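Local coordinates for protein putative angiotensinogen (Lampetra fluviatilis, PDB 5INW) that probably inhibits serine proteases as a member of the serpin family and binds heparin, which promotes its inhibition of thrombin, at residues 93-98 / 364-369; 115-120 / 370-375; 323-328 / 332-337. The protein carries 1 engineered substitution. One frame throughout, in Å; residues are numbered along the deposited sequence.

Contact 1 sits between the other two. Its centre lies about 14 Å from that of contact 2 and about 19 Å from that of contact 3. Contacts 1 and 2 share one unbroken run, 364-375, which leaves helix 361-369 and enters the loop behind it; Ser365 OG packs on Phe373 CD2 at 3.8 Å. Contacts 1 and 3 are joined by Lys94, whose NZ lies 2.7 Å from Val326 O, a probable hydrogen bond. Contacts 2 and 3 do not touch, with nearest atoms about 16 Å apart. Contact 2 borders strand 405-417, which is probably the cleaved reactive loop inserted into the sheet. Contact 3 meets the separate C-terminal peptide chain.

Contact 1: residues 93-98 / 364-369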
loop_
_atom_site.group_PDB
_atom_site.type_symbol
_atom_site.label_atom_id
_atom_site.label_comp_id
_atom_site.label_asym_id
_atom_site.label_seq_id
_atom_site.Cartn_x
_atom_site.Cartn_y
_atom_site.Cartn_z
ATOM N N TYR A 93 -0.926 -7.460 6.789
ATOM C CA TYR A 93 -1.863 -8.293 6.046
ATOM C C TYR A 93 -2.502 -9.283 6.978
ATOM O O TYR A 93 -3.716 -9.475 6.957
ATOM C CB TYR A 93 -1.140 -9.056 4.947
ATOM C CG TYR A 93 -2.014 -9.680 3.862
ATOM C CD1 TYR A 93 -2.628 -10.906 4.040
ATOM C CD2 TYR A 93 -2.159 -9.064 2.607
ATOM C CE1 TYR A 93 -3.396 -11.468 3.039
ATOM C CE2 TYR A 93 -2.880 -9.648 1.589
ATOM C CZ TYR A 93 -3.513 -10.847 1.812
ATOM O OH TYR A 93 -4.291 -11.411 0.806
ATOM N N LYS A 94 -1.659 -9.914 7.784
ATOM C CA LYS A 94 -2.070 -10.933 8.710
ATOM C C LYS A 94 -3.027 -10.466 9.758
ATOM O O LYS A 94 -3.879 -11.221 10.149
ATOM C CB LYS A 94 -0.859 -11.513 9.390
ATOM C CG LYS A 94 -0.122 -12.461 8.468
ATOM C CD LYS A 94 1.319 -12.656 8.936
ATOM C CE LYS A 94 1.951 -13.883 8.292
ATOM N NZ LYS A 94 1.579 -14.021 6.846
ATOM N N GLN A 95 -2.886 -9.239 10.226
ATOM C CA GLN A 95 -3.891 -8.627 11.086
ATOM C C GLN A 95 -5.211 -8.332 10.353
ATOM O O GLN A 95 -6.272 -8.603 10.885
ATOM C CB GLN A 95 -3.370 -7.322 11.691
ATOM C CG GLN A 95 -2.115 -7.409 12.563
ATOM C CD GLN A 95 -2.218 -8.382 13.724
ATOM O OE1 GLN A 95 -1.332 -9.215 13.884
ATOM N NE2 GLN A 95 -3.298 -8.317 14.497
ATOM N N VAL A 96 -5.156 -7.796 9.126
ATOM C CA VAL A 96 -6.386 -7.562 8.331
ATOM C C VAL A 96 -7.277 -8.812 8.204
ATOM O O VAL A 96 -8.493 -8.679 8.194
ATOM C CB VAL A 96 -6.096 -6.965 6.915
ATOM C CG1 VAL A 96 -7.397 -6.845 6.078
ATOM C CG2 VAL A 96 -5.454 -5.580 7.043
ATOM N N LEU A 97 -6.659 -9.987 8.044
ATOM C CA LEU A 97 -7.344 -11.313 7.954
ATOM C C LEU A 97 -8.205 -11.655 9.149
ATOM O O LEU A 97 -9.182 -12.394 9.009
ATOM C CB LEU A 97 -6.326 -12.457 7.858
ATOM C CG LEU A 97 -5.495 -12.551 6.581
ATOM C CD1 LEU A 97 -4.429 -13.629 6.701
ATOM C CD2 LEU A 97 -6.380 -12.807 5.362
ATOM N N GLY A 98 -7.820 -11.151 10.323
ATOM C CA GLY A 98 -8.614 -11.302 11.532
ATOM C C GLY A 98 -10.001 -10.675 11.469
ATOM O O GLY A 98 -10.875 -11.036 12.246
ATOM N N LEU A 364 -2.275 -1.909 13.988
ATOM C CA LEU A 364 -0.941 -1.443 14.327
ATOM C C LEU A 364 -0.715 -1.650 15.829
ATOM O O LEU A 364 0.403 -1.978 16.252
ATOM C CB LEU A 364 -0.764 0.014 13.950
ATOM C CG LEU A 364 -0.948 0.326 12.458
ATOM C CD1 LEU A 364 -1.142 1.821 12.204
ATOM C CD2 LEU A 364 0.234 -0.216 11.663
ATOM N N SER A 365 -1.765 -1.463 16.631
ATOM C CA SER A 365 -1.690 -1.813 18.031
ATOM C C SER A 365 -1.263 -3.269 18.241
ATOM O O SER A 365 -0.334 -3.535 18.997
ATOM C CB SER A 365 -3.020 -1.532 18.727
ATOM O OG SER A 365 -3.270 -0.134 18.767
ATOM N N ALA A 366 -1.904 -4.213 17.568
ATOM C CA ALA A 366 -1.472 -5.617 17.681
ATOM C C ALA A 366 -0.018 -5.825 17.238
ATOM O O ALA A 366 0.722 -6.624 17.833
ATOM C CB ALA A 366 -2.384 -6.532 16.908
ATOM N N MET A 367 0.408 -5.101 16.207
ATOM C CA MET A 367 1.778 -5.239 15.710
ATOM C C MET A 367 2.829 -4.609 16.614
ATOM O O MET A 367 4.017 -4.711 16.333
ATOM C CB MET A 367 1.881 -4.663 14.308
ATOM C CG MET A 367 1.038 -5.424 13.295
ATOM S SD MET A 367 0.742 -4.410 11.858
ATOM C CE MET A 367 2.426 -4.169 11.271
ATOM N N GLY A 368 2.399 -3.954 17.683
ATOM C CA GLY A 368 3.309 -3.463 18.728
ATOM C C GLY A 368 3.439 -1.951 18.926
ATOM O O GLY A 368 4.229 -1.548 19.772
ATOM N N MET A 369 2.636 -1.155 18.195
ATOM C CA MET A 369 2.760 0.291 18.124
ATOM C C MET A 369 1.597 0.941 18.830
ATOM O O MET A 369 1.162 2.062 18.499
ATOM C CB MET A 369 2.775 0.753 16.681
ATOM C CG MET A 369 4.093 0.485 16.014
ATOM S SD MET A 369 3.928 0.655 14.243
ATOM C CE MET A 369 3.236 -0.965 13.856
#
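Gln95 of helix 77-96 faces Ala366 of helix 361-369, and here the two backbones come closest, with 7.6 Å between Gln95 CA and Ala366 CA. The contact is small and lies at the surface. Three side chains make it: Gln95 from one segment, Ala366 and Met367 from the other. The CB atoms of Gln95 and Ala366 each point at the opposite segment. Gln95 touches both of its partners, one with its amide and one with its methylene chain. Its chain bends at chi2 (-56°), which turns the amide aside from the line of the first carbons. The amide end then lies against the methyl of Ala366, with Gln95 NE2 3.1 Å from Ala366 CB. Gln95 CD is 3.7 Å from the same Ala366 CB. The methyl offers the amide no polar partner, so this is an approach without a hydrogen bond. The NE2 distance is short and should not be pressed at this resolution. Lower down the chain, Gln95 CG meets Met367 CG at 3.8 Å. The two chains pass alongside each other, pointing opposite ways, methylene against methylene.

Directly after Met367 the helix is closed by a Schellman motif. Gly368, with positive phi, is its C-prime residue. Met369 N bonds to Leu364 O at 3.1 Å, and Gly368 N bonds to Ser365 O. At these backbone angles a CB would collide with the carbonyl O of Met367, so glycine suits the position.

Around the contact, Met367 also packs on Leu88, Arg91 and Leu92 of helix 77-96, so it lies along more than one turn of that helix. Tyr93, Val96 and Leu97 rest on Ile106 of strand 106-108. Met369 reaches Leu132 and Ala135, so helix 361-369 touches both helix 77-96 and helix 126-136.

Contact 2: residues 115-120 / 370-375; sequences SALGVV and SSMFSY
Met372 carries this contact alone on its side, pushing its thioether toward Leu117 and Val120 of helix 110-122. All three residues are buried. The end methyl Met372 CE meets Leu117 CD2 at 4.0 Å, the nearest approach of the two segments. The two side chains cross at about a right angle, so one methyl of Leu117 touches the end of the methionine rather than its length. One helical turn on, Val120 CG1 lies 4.3 Å from Met372 SD. Sulfur and end methyl thus meet different side chains on one face of the helix. Torsions explain the reach. Met372 CG stands between the backbone N and the carbonyl carbon (chi1 67°), and beyond it the chain runs fully extended. It can therefore span backbones whose closest CA atoms, Val120 CA and Met372 CA, are 8.7 Å apart.

The setting is the serpin fold, in which helix 110-122 lies against the large beta sheet. Leu117 and Met372 both pack on Ile393 of strand 389-401, and Val120 reaches Val414 of strand 405-417, whose place between 389-401 and 238-251 is consistent with a cleaved reactive loop that has inserted into the sheet.

Next to the methionine, Phe373 turns one ring face to Met372 CG, which stands 4.1 Å above the ring plane and off toward its rim. Ser374 N bonds to Ser371 O at 2.9 Å, within the short 3-10 turn that presents Met372. The bond from Phe373 N to Ser370 O is weak. Away from the packed methyls the segment becomes looser. Ser371 is still tied down, as its OG bonds to Ser127 OG and Thr128 OG1. The two ends of the segment, Ser370 and the poorly ordered Tyr375, face solvent.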
loop_
_atom_site.group_PDB
_atom_site.type_symbol
_atom_site.label_atom_id
_atom_site.label_comp_id
_atom_site.label_asym_id
_atom_site.label_seq_id
_atom_site.Cartn_x
_atom_site.Cartn_y
_atom_site.Cartn_z
ATOM N N SER A 115 5.643 5.393 5.145
ATOM C CA SER A 115 6.002 6.776 5.034
ATOM C C SER A 115 5.314 7.611 6.077
ATOM O O SER A 115 5.953 8.479 6.687
ATOM C CB SER A 115 5.655 7.318 3.681
ATOM O OG SER A 115 6.390 6.615 2.752
ATOM N N ALA A 116 4.024 7.390 6.260
ATOM C CA ALA A 116 3.305 8.176 7.230
ATOM C C ALA A 116 3.859 7.901 8.632
ATOM O O ALA A 116 4.077 8.828 9.407
ATOM C CB ALA A 116 1.811 7.929 7.143
ATOM N N LEU A 117 4.146 6.642 8.936
ATOM C CA LEU A 117 4.705 6.290 10.255
ATOM C C LEU A 117 6.159 6.709 10.458
ATOM O O LEU A 117 6.591 6.891 11.586
ATOM C CB LEU A 117 4.622 4.793 10.459
ATOM C CG LEU A 117 3.224 4.171 10.433
ATOM C CD1 LEU A 117 3.401 2.667 10.469
ATOM C CD2 LEU A 117 2.370 4.627 11.593
ATOM N N GLY A 118 6.922 6.831 9.373
ATOM C CA GLY A 118 8.269 7.400 9.431
ATOM C C GLY A 118 8.201 8.828 9.919
ATOM O O GLY A 118 9.003 9.249 10.727
ATOM N N VAL A 119 7.212 9.575 9.454
ATOM C CA VAL A 119 7.069 10.960 9.880
ATOM C C VAL A 119 6.781 11.008 11.406
ATOM O O VAL A 119 7.386 11.736 12.152
ATOM C CB VAL A 119 5.946 11.682 9.091
ATOM C CG1 VAL A 119 5.758 13.087 9.641
ATOM C CG2 VAL A 119 6.276 11.767 7.590
ATOM N N VAL A 120 5.876 10.169 11.854
ATOM C CA VAL A 120 5.542 10.065 13.275
ATOM C C VAL A 120 6.777 9.625 14.062
ATOM O O VAL A 120 7.006 10.081 15.193
ATOM C CB VAL A 120 4.316 9.087 13.509
ATOM C CG1 VAL A 120 4.041 8.838 14.999
ATOM C CG2 VAL A 120 3.048 9.628 12.875
ATOM N N SER A 370 1.142 0.265 19.861
ATOM C CA SER A 370 0.027 0.728 20.647
ATOM C C SER A 370 0.299 2.048 21.397
ATOM O O SER A 370 -0.633 2.793 21.719
ATOM C CB SER A 370 -0.292 -0.372 21.675
ATOM O OG SER A 370 -1.481 -0.065 22.354
ATOM N N SER A 371 1.566 2.308 21.683
ATOM C CA SER A 371 1.950 3.427 22.546
ATOM C C SER A 371 1.529 4.785 22.018
ATOM O O SER A 371 0.887 5.514 22.703
ATOM C CB SER A 371 3.472 3.393 22.803
ATOM O OG SER A 371 3.926 4.512 23.510
ATOM N N MET A 372 1.879 5.075 20.772
ATOM C CA MET A 372 1.590 6.371 20.119
ATOM C C MET A 372 0.120 6.844 20.112
ATOM O O MET A 372 -0.101 8.020 19.832
ATOM C CB MET A 372 2.054 6.312 18.675
ATOM C CG MET A 372 1.266 5.343 17.782
ATOM S SD MET A 372 2.135 5.179 16.202
ATOM C CE MET A 372 0.989 4.174 15.279
ATOM N N PHE A 373 -0.851 5.937 20.364
ATOM C CA PHE A 373 -2.263 6.296 20.532
ATOM C C PHE A 373 -2.696 6.617 21.973
ATOM O O PHE A 373 -3.804 7.126 22.150
ATOM C CB PHE A 373 -3.191 5.173 20.053
ATOM C CG PHE A 373 -2.946 4.696 18.646
ATOM C CD1 PHE A 373 -3.391 5.429 17.563
ATOM C CD2 PHE A 373 -2.331 3.481 18.404
ATOM C CE1 PHE A 373 -3.202 4.968 16.273
ATOM C CE2 PHE A 373 -2.109 3.025 17.106
ATOM C CZ PHE A 373 -2.546 3.768 16.039
ATOM N N SER A 374 -1.924 6.190 22.992
ATOM C CA SER A 374 -2.157 6.570 24.384
ATOM C C SER A 374 -2.140 8.052 24.616
ATOM O O SER A 374 -1.472 8.818 23.905
ATOM C CB SER A 374 -1.023 6.114 25.296
ATOM O OG SER A 374 -1.092 4.781 25.616
ATOM N N TYR A 375 -2.753 8.430 25.725
ATOM C CA TYR A 375 -2.653 9.792 26.243
ATOM C C TYR A 375 -1.255 9.929 26.928
ATOM O O TYR A 375 -0.691 11.014 26.989
ATOM C CB TYR A 375 -3.943 10.151 27.058
ATOM C CG TYR A 375 -5.180 10.119 26.101
ATOM C CD1 TYR A 375 -5.779 11.296 25.626
ATOM C CD2 TYR A 375 -5.673 8.881 25.584
ATOM C CE1 TYR A 375 -6.846 11.238 24.718
ATOM C CE2 TYR A 375 -6.723 8.814 24.671
ATOM C CZ TYR A 375 -7.315 9.985 24.241
ATOM O OH TYR A 375 -8.356 9.910 23.329
#

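Contact 3: residues 323-328 / 332-337; sequences EESVSQ and EEWLSL
Glu332 N donates to Gln328 O at 3.0 Å, a nearly straight helical bond with an N-H...O angle of 163°. It belongs to the first turn of helix 328-337, for which Ser327 is the N-cap, its OG bonded to Gln330 N. The Glu332 side chain slants across that of Gln328. Its OE2 takes a weak bond from Gln328 NE2 at 3.3 Å, with the carboxylate and amide planes 84° apart. The amide's other end has a partner outside, as Gln328 OE1 bonds to Asn86 ND2. With an alanine here in place of Glu332 the weak bond to Gln328 NE2 is gone, and the amide, left with its bond to Asn86, would probably be freer to turn. Trp334 follows, pointing back at the loop between the helices. Its CH2 meets Val326 CG1 at 4.1 Å, and this oblique apolar contact is buried. The indole NE1 bonds to Asp290 OD1, which helps to set the turn of the ring. Further along, Ser336 N bonds to Glu332 O at 2.9 Å. Last comes Leu337, whose N bonds to Glu333 O at 2.9 Å.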
loop_
_atom_site.group_PDB
_atom_site.type_symbol
_atom_site.label_atom_id
_atom_site.label_comp_id
_atom_site.label_asym_id
_atom_site.label_seq_id
_atom_site.Cartn_x
_atom_site.Cartn_y
_atom_site.Cartn_z
ATOM N N GLU A 323 -2.751 -17.163 2.386
ATOM C CA GLU A 323 -2.670 -15.874 3.094
ATOM C C GLU A 323 -1.919 -15.928 4.413
ATOM O O GLU A 323 -1.417 -14.922 4.841
ATOM C CB GLU A 323 -4.073 -15.287 3.296
ATOM C CG GLU A 323 -4.664 -14.841 1.966
ATOM C CD GLU A 323 -6.020 -14.173 2.056
ATOM O OE1 GLU A 323 -6.790 -14.461 2.983
ATOM O OE2 GLU A 323 -6.334 -13.355 1.177
ATOM N N GLU A 324 -1.878 -17.094 5.069
ATOM C CA GLU A 324 -1.014 -17.315 6.241
ATOM C C GLU A 324 0.477 -17.305 5.933
ATOM O O GLU A 324 1.256 -16.829 6.733
ATOM C CB GLU A 324 -1.345 -18.639 6.939
ATOM C CG GLU A 324 -2.366 -18.497 8.041
ATOM C CD GLU A 324 -1.880 -17.535 9.090
ATOM O OE1 GLU A 324 -0.754 -17.767 9.611
ATOM O OE2 GLU A 324 -2.606 -16.536 9.358
ATOM N N SER A 325 0.882 -17.850 4.790
ATOM C CA SER A 325 2.308 -17.995 4.471
ATOM C C SER A 325 2.988 -16.710 3.977
ATOM O O SER A 325 4.235 -16.691 3.910
ATOM C CB SER A 325 2.503 -19.062 3.408
ATOM O OG SER A 325 1.969 -18.618 2.188
ATOM N N VAL A 326 2.203 -15.670 3.619
ATOM C CA VAL A 326 2.791 -14.473 3.019
ATOM C C VAL A 326 3.853 -13.879 3.922
ATOM O O VAL A 326 3.650 -13.654 5.083
ATOM C CB VAL A 326 1.798 -13.377 2.568
ATOM C CG1 VAL A 326 0.944 -13.898 1.426
ATOM C CG2 VAL A 326 0.962 -12.825 3.722
ATOM N N SER A 327 5.008 -13.661 3.345
ATOM C CA SER A 327 6.150 -13.182 4.053
ATOM C C SER A 327 7.144 -12.821 2.978
ATOM O O SER A 327 6.966 -13.134 1.765
ATOM C CB SER A 327 6.752 -14.258 4.943
ATOM O OG SER A 327 7.448 -15.223 4.158
ATOM N N GLN A 328 8.184 -12.145 3.427
ATOM C CA GLN A 328 9.290 -11.848 2.578
ATOM C C GLN A 328 9.883 -13.173 2.035
ATOM O O GLN A 328 10.149 -13.300 0.838
ATOM C CB GLN A 328 10.288 -11.022 3.367
ATOM C CG GLN A 328 11.553 -10.695 2.623
ATOM C CD GLN A 328 11.303 -9.818 1.427
ATOM O OE1 GLN A 328 10.344 -9.048 1.397
ATOM N NE2 GLN A 328 12.195 -9.893 0.448
ATOM N N GLU A 332 10.157 -14.448 -1.887
ATOM C CA GLU A 332 11.367 -14.889 -2.589
ATOM C C GLU A 332 11.205 -16.282 -3.140
ATOM O O GLU A 332 11.646 -16.537 -4.252
ATOM C CB GLU A 332 12.598 -14.755 -1.710
ATOM C CG GLU A 332 13.121 -13.326 -1.754
ATOM C CD GLU A 332 13.803 -12.866 -0.491
ATOM O OE1 GLU A 332 13.572 -13.458 0.565
ATOM O OE2 GLU A 332 14.560 -11.890 -0.553
ATOM N N GLU A 333 10.526 -17.132 -2.361
ATOM C CA GLU A 333 10.129 -18.482 -2.782
ATOM C C GLU A 333 9.390 -18.450 -4.108
ATOM O O GLU A 333 9.898 -18.948 -5.110
ATOM C CB GLU A 333 9.269 -19.207 -1.716
ATOM C CG GLU A 333 10.030 -20.167 -0.791
ATOM C CD GLU A 333 10.449 -21.468 -1.471
ATOM O OE1 GLU A 333 9.629 -22.082 -2.216
ATOM O OE2 GLU A 333 11.609 -21.882 -1.261
ATOM N N TRP A 334 8.217 -17.820 -4.116
ATOM C CA TRP A 334 7.397 -17.689 -5.336
ATOM C C TRP A 334 8.124 -17.135 -6.552
ATOM O O TRP A 334 7.814 -17.542 -7.668
ATOM C CB TRP A 334 6.189 -16.795 -5.078
ATOM C CG TRP A 334 5.081 -17.460 -4.336
ATOM C CD1 TRP A 334 4.759 -18.776 -4.372
ATOM C CD2 TRP A 334 4.097 -16.829 -3.497
ATOM N NE1 TRP A 334 3.673 -19.015 -3.583
ATOM C CE2 TRP A 334 3.243 -17.839 -3.032
ATOM C CE3 TRP A 334 3.871 -15.519 -3.082
ATOM C CZ2 TRP A 334 2.173 -17.584 -2.172
ATOM C CZ3 TRP A 334 2.796 -15.264 -2.212
ATOM C CH2 TRP A 334 1.969 -16.292 -1.772
ATOM N N LEU A 335 9.086 -16.228 -6.325
ATOM C CA LEU A 335 9.895 -15.628 -7.402
ATOM C C LEU A 335 10.999 -16.535 -7.942
ATOM O O LEU A 335 11.344 -16.460 -9.113
ATOM C CB LEU A 335 10.537 -14.341 -6.929
ATOM C CG LEU A 335 9.562 -13.208 -6.707
ATOM C CD1 LEU A 335 10.190 -12.170 -5.792
ATOM C CD2 LEU A 335 9.143 -12.600 -8.041
ATOM N N SER A 336 11.585 -17.336 -7.064
ATOM C CA SER A 336 12.486 -18.398 -7.464
ATOM C C SER A 336 11.757 -19.523 -8.214
ATOM O O SER A 336 12.304 -20.030 -9.199
ATOM C CB SER A 336 13.236 -18.969 -6.255
ATOM O OG SER A 336 13.605 -20.314 -6.478
ATOM N N LEU A 337 10.561 -19.931 -7.762
ATOM C CA LEU A 337 9.792 -21.021 -8.438
ATOM C C LEU A 337 9.347 -20.623 -9.831
ATOM O O LEU A 337 9.183 -21.491 -10.688
ATOM C CB LEU A 337 8.564 -21.481 -7.636
ATOM C CG LEU A 337 8.724 -22.192 -6.268
ATOM C CD1 LEU A 337 7.372 -22.388 -5.604
ATOM C CD2 LEU A 337 9.460 -23.525 -6.363
#